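Local coordinates for ESAT-6-like protein MAB_3113 (Mycobacterium abscessus, PDB 4I0X) that is of unknown function but is a probably secreted WXG100-family protein that forms a complex with its partner MAB_3112, at residues I16-K27 / L72-A83. The protein carries 4 engineered substitutions. Sequence-based numbering, arbitrary orientation.
Sequences IEQVTSRARGFK and LVEGLSQMEEAA. Engineered in segment 72-83: S77 (natural residue Asn). With SO4 (sulfate ion), chain M.
L76 projects from helix 52-87 as a knob into a hole made by T20, A23, R24 and K27 of helix 11-47, a worked example of how the two helices of the antiparallel WXG100 hairpin pack. The short segments run 160° apart in direction. With CG anti to the backbone N, L76 spreads its methyls: CD1 lies 3.9 Å from A23 CB, while CD2 meets K27 CB at 3.8 Å. The bent chain of K27 continues this packing, K27 CG lying 3.5 Å from L72 CD2 and its CE resting against V73. A23 also receives CE of M79, and toward one end A83 CB packs on I16 CG2 at 3.9 Å. The buried side is mainly apolar, and the hydroxyl of T20 within it is satisfied by I16 O, approached from above the carbonyl plane, and by Y45 of the MAB_3112 chain, whose W37 and L26 pack on I16 and F26.

The solvent side is looser and charged. R24, its chain kinked at chi3 (-41°), crosses E80 at about a right angle; R24 NE donates to E80 OE2 in a salt bridge, 3.1 Å and 169° at the hydrogen. NH2 adds a weak bond to the same oxygen and a long ion pair to E17, which accepts a bond from H87. Apolar side chains, with the aliphatic part of K27, thus fill the seam, while the nearly straight, nearly coplanar R24–E80 pair fixes the guanidinium's rotation at the partly exposed edge.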
# COMPACT_ATOMS: atom_id res chain seq x y z
N ILE B 16 -3.16 -14.35 -14.76
CA ILE B 16 -2.28 -13.19 -14.59
C ILE B 16 -3.09 -11.91 -14.48
O ILE B 16 -2.87 -11.08 -13.61
CB ILE B 16 -1.28 -13.07 -15.77
CG1 ILE B 16 -0.34 -14.26 -15.76
CG2 ILE B 16 -0.51 -11.74 -15.70
CD1 ILE B 16 0.41 -14.49 -16.98
N GLU B 17 -4.03 -11.75 -15.41
CA GLU B 17 -4.87 -10.58 -15.43
C GLU B 17 -5.72 -10.44 -14.15
O GLU B 17 -5.84 -9.33 -13.62
CB GLU B 17 -5.77 -10.54 -16.67
CG GLU B 17 -6.70 -9.33 -16.69
CD GLU B 17 -5.92 -7.99 -16.63
OE1 GLU B 17 -4.74 -7.95 -17.06
OE2 GLU B 17 -6.49 -6.99 -16.13
N GLN B 18 -6.25 -11.55 -13.63
CA GLN B 18 -7.00 -11.53 -12.36
C GLN B 18 -6.13 -11.13 -11.14
O GLN B 18 -6.57 -10.37 -10.31
CB GLN B 18 -7.72 -12.89 -12.13
CG GLN B 18 -8.38 -13.07 -10.78
CD GLN B 18 -9.37 -11.97 -10.39
OE1 GLN B 18 -9.60 -11.72 -9.19
NE2 GLN B 18 -10.00 -11.35 -11.39
N VAL B 19 -4.91 -11.65 -11.06
CA VAL B 19 -4.01 -11.31 -9.97
C VAL B 19 -3.66 -9.83 -10.07
O VAL B 19 -3.59 -9.12 -9.07
CB VAL B 19 -2.73 -12.18 -10.00
CG1 VAL B 19 -1.73 -11.69 -8.96
CG2 VAL B 19 -3.09 -13.63 -9.83
N THR B 20 -3.46 -9.36 -11.28
CA THR B 20 -3.05 -7.98 -11.50
C THR B 20 -4.19 -7.09 -11.11
O THR B 20 -3.99 -6.02 -10.52
CB THR B 20 -2.67 -7.72 -12.99
OG1 THR B 20 -1.74 -8.73 -13.40
CG2 THR B 20 -2.08 -6.33 -13.16
N SER B 21 -5.40 -7.54 -11.42
CA SER B 21 -6.60 -6.82 -11.07
C SER B 21 -6.76 -6.73 -9.52
O SER B 21 -7.16 -5.68 -8.99
CB SER B 21 -7.81 -7.46 -11.77
OG SER B 21 -9.02 -6.88 -11.36
N ARG B 22 -6.38 -7.78 -8.80
CA ARG B 22 -6.43 -7.76 -7.33
C ARG B 22 -5.38 -6.78 -6.76
O ARG B 22 -5.63 -6.05 -5.77
CB ARG B 22 -6.22 -9.15 -6.76
CG ARG B 22 -7.35 -10.09 -7.05
CD ARG B 22 -7.09 -11.47 -6.46
NE ARG B 22 -8.26 -12.29 -6.71
CZ ARG B 22 -8.69 -13.31 -5.98
NH1 ARG B 22 -8.05 -13.72 -4.90
NH2 ARG B 22 -9.77 -13.93 -6.37
N ALA B 23 -4.22 -6.72 -7.41
CA ALA B 23 -3.16 -5.79 -7.03
C ALA B 23 -3.58 -4.33 -7.28
O ALA B 23 -3.20 -3.45 -6.54
CB ALA B 23 -1.87 -6.10 -7.80
N ARG B 24 -4.33 -4.10 -8.33
CA ARG B 24 -4.90 -2.80 -8.60
C ARG B 24 -5.99 -2.40 -7.57
O ARG B 24 -6.03 -1.28 -7.10
CB ARG B 24 -5.42 -2.78 -10.02
CG ARG B 24 -6.10 -1.51 -10.44
CD ARG B 24 -6.70 -1.69 -11.83
NE ARG B 24 -5.78 -2.44 -12.67
CZ ARG B 24 -6.04 -3.57 -13.31
NH1 ARG B 24 -7.24 -4.15 -13.26
NH2 ARG B 24 -5.08 -4.13 -14.03
N GLY B 25 -6.83 -3.34 -7.21
CA GLY B 25 -7.82 -3.15 -6.18
C GLY B 25 -7.16 -2.84 -4.86
O GLY B 25 -7.65 -2.01 -4.10
N PHE B 26 -6.05 -3.49 -4.60
CA PHE B 26 -5.32 -3.24 -3.36
C PHE B 26 -4.72 -1.83 -3.36
O PHE B 26 -4.88 -1.10 -2.40
CB PHE B 26 -4.23 -4.28 -3.19
CG PHE B 26 -3.48 -4.15 -1.92
CD1 PHE B 26 -4.07 -4.48 -0.72
CD2 PHE B 26 -2.18 -3.72 -1.92
CE1 PHE B 26 -3.35 -4.37 0.48
CE2 PHE B 26 -1.45 -3.62 -0.72
CZ PHE B 26 -2.05 -3.96 0.46
N LYS B 27 -4.03 -1.46 -4.44
CA LYS B 27 -3.50 -0.11 -4.55
C LYS B 27 -4.59 0.94 -4.37
O LYS B 27 -4.36 1.95 -3.73
CB LYS B 27 -2.78 0.08 -5.90
CG LYS B 27 -2.21 1.46 -6.12
CD LYS B 27 -3.24 2.38 -6.73
CE LYS B 27 -2.67 3.07 -7.93
NZ LYS B 27 -3.64 4.05 -8.51
N LEU B 72 4.63 1.84 -4.23
CA LEU B 72 3.60 0.87 -4.45
C LEU B 72 2.95 1.03 -5.84
O LEU B 72 2.69 0.03 -6.54
CB LEU B 72 2.61 0.99 -3.31
CG LEU B 72 1.60 -0.11 -3.21
CD1 LEU B 72 1.16 -0.22 -1.81
CD2 LEU B 72 0.45 0.25 -4.13
N VAL B 73 2.72 2.27 -6.26
CA VAL B 73 2.14 2.52 -7.57
C VAL B 73 3.14 2.23 -8.72
O VAL B 73 2.76 1.72 -9.78
CB VAL B 73 1.57 3.95 -7.72
CG1 VAL B 73 0.70 4.31 -6.52
CG2 VAL B 73 2.68 4.95 -7.86
N GLU B 74 4.41 2.54 -8.51
CA GLU B 74 5.41 2.30 -9.54
C GLU B 74 5.57 0.78 -9.76
O GLU B 74 5.74 0.32 -10.89
CB GLU B 74 6.75 2.95 -9.19
CG GLU B 74 7.74 2.93 -10.38
CD GLU B 74 9.19 3.22 -9.99
OE1 GLU B 74 9.44 3.61 -8.83
OE2 GLU B 74 10.08 3.04 -10.85
N GLY B 75 5.51 0.02 -8.67
CA GLY B 75 5.57 -1.42 -8.76
C GLY B 75 4.38 -1.97 -9.52
O GLY B 75 4.51 -2.78 -10.44
N LEU B 76 3.19 -1.53 -9.13
CA LEU B 76 2.00 -1.93 -9.85
C LEU B 76 2.10 -1.60 -11.35
O LEU B 76 1.67 -2.41 -12.19
CB LEU B 76 0.75 -1.29 -9.23
CG LEU B 76 -0.52 -1.50 -10.00
CD1 LEU B 76 -0.90 -2.96 -9.92
CD2 LEU B 76 -1.63 -0.61 -9.45
N SER B 77 2.63 -0.43 -11.69
CA SER B 77 2.81 -0.00 -13.08
C SER B 77 3.69 -0.94 -13.86
O SER B 77 3.40 -1.25 -15.00
CB SER B 77 3.41 1.41 -13.18
OG SER B 77 2.42 2.37 -12.90
N GLN B 78 4.75 -1.43 -13.22
CA GLN B 78 5.60 -2.43 -13.82
C GLN B 78 4.87 -3.77 -14.06
O GLN B 78 5.07 -4.40 -15.08
CB GLN B 78 6.82 -2.63 -12.93
CG GLN B 78 7.75 -3.68 -13.45
CD GLN B 78 9.12 -3.58 -12.84
OE1 GLN B 78 9.35 -2.81 -11.89
NE2 GLN B 78 10.05 -4.37 -13.38
N MET B 79 4.04 -4.17 -13.10
CA MET B 79 3.26 -5.39 -13.21
C MET B 79 2.27 -5.30 -14.35
O MET B 79 2.14 -6.23 -15.16
CB MET B 79 2.53 -5.64 -11.89
CG MET B 79 3.45 -6.05 -10.77
SD MET B 79 2.68 -5.95 -9.12
CE MET B 79 1.51 -7.27 -9.24
N GLU B 80 1.58 -4.17 -14.44
CA GLU B 80 0.68 -3.92 -15.55
C GLU B 80 1.33 -3.91 -16.91
O GLU B 80 0.81 -4.51 -17.83
CB GLU B 80 -0.12 -2.64 -15.31
CG GLU B 80 -1.04 -2.76 -14.10
CD GLU B 80 -1.75 -1.45 -13.76
OE1 GLU B 80 -1.11 -0.37 -13.89
OE2 GLU B 80 -2.93 -1.50 -13.36
N GLU B 81 2.49 -3.25 -17.07
CA GLU B 81 3.21 -3.31 -18.35
C GLU B 81 3.60 -4.75 -18.69
O GLU B 81 3.49 -5.18 -19.83
CB GLU B 81 4.47 -2.38 -18.35
CG GLU B 81 5.40 -2.57 -19.56
CD GLU B 81 6.85 -2.14 -19.29
OE1 GLU B 81 7.06 -1.17 -18.53
OE2 GLU B 81 7.77 -2.77 -19.84
N ALA B 82 4.06 -5.49 -17.70
CA ALA B 82 4.41 -6.88 -17.92
C ALA B 82 3.20 -7.75 -18.35
O ALA B 82 3.28 -8.57 -19.25
CB ALA B 82 5.06 -7.43 -16.68
N ALA B 83 2.06 -7.55 -17.69
CA ALA B 83 0.89 -8.35 -18.02
C ALA B 83 0.41 -7.98 -19.40
O ALA B 83 0.02 -8.85 -20.20
CB ALA B 83 -0.19 -8.13 -17.00
S SO4 M . -9.95 -16.46 -3.64
O1 SO4 M . -9.11 -15.62 -2.79
O2 SO4 M . -10.84 -17.25 -2.81
O3 SO4 M . -10.74 -15.62 -4.51
O4 SO4 M . -9.15 -17.39 -4.48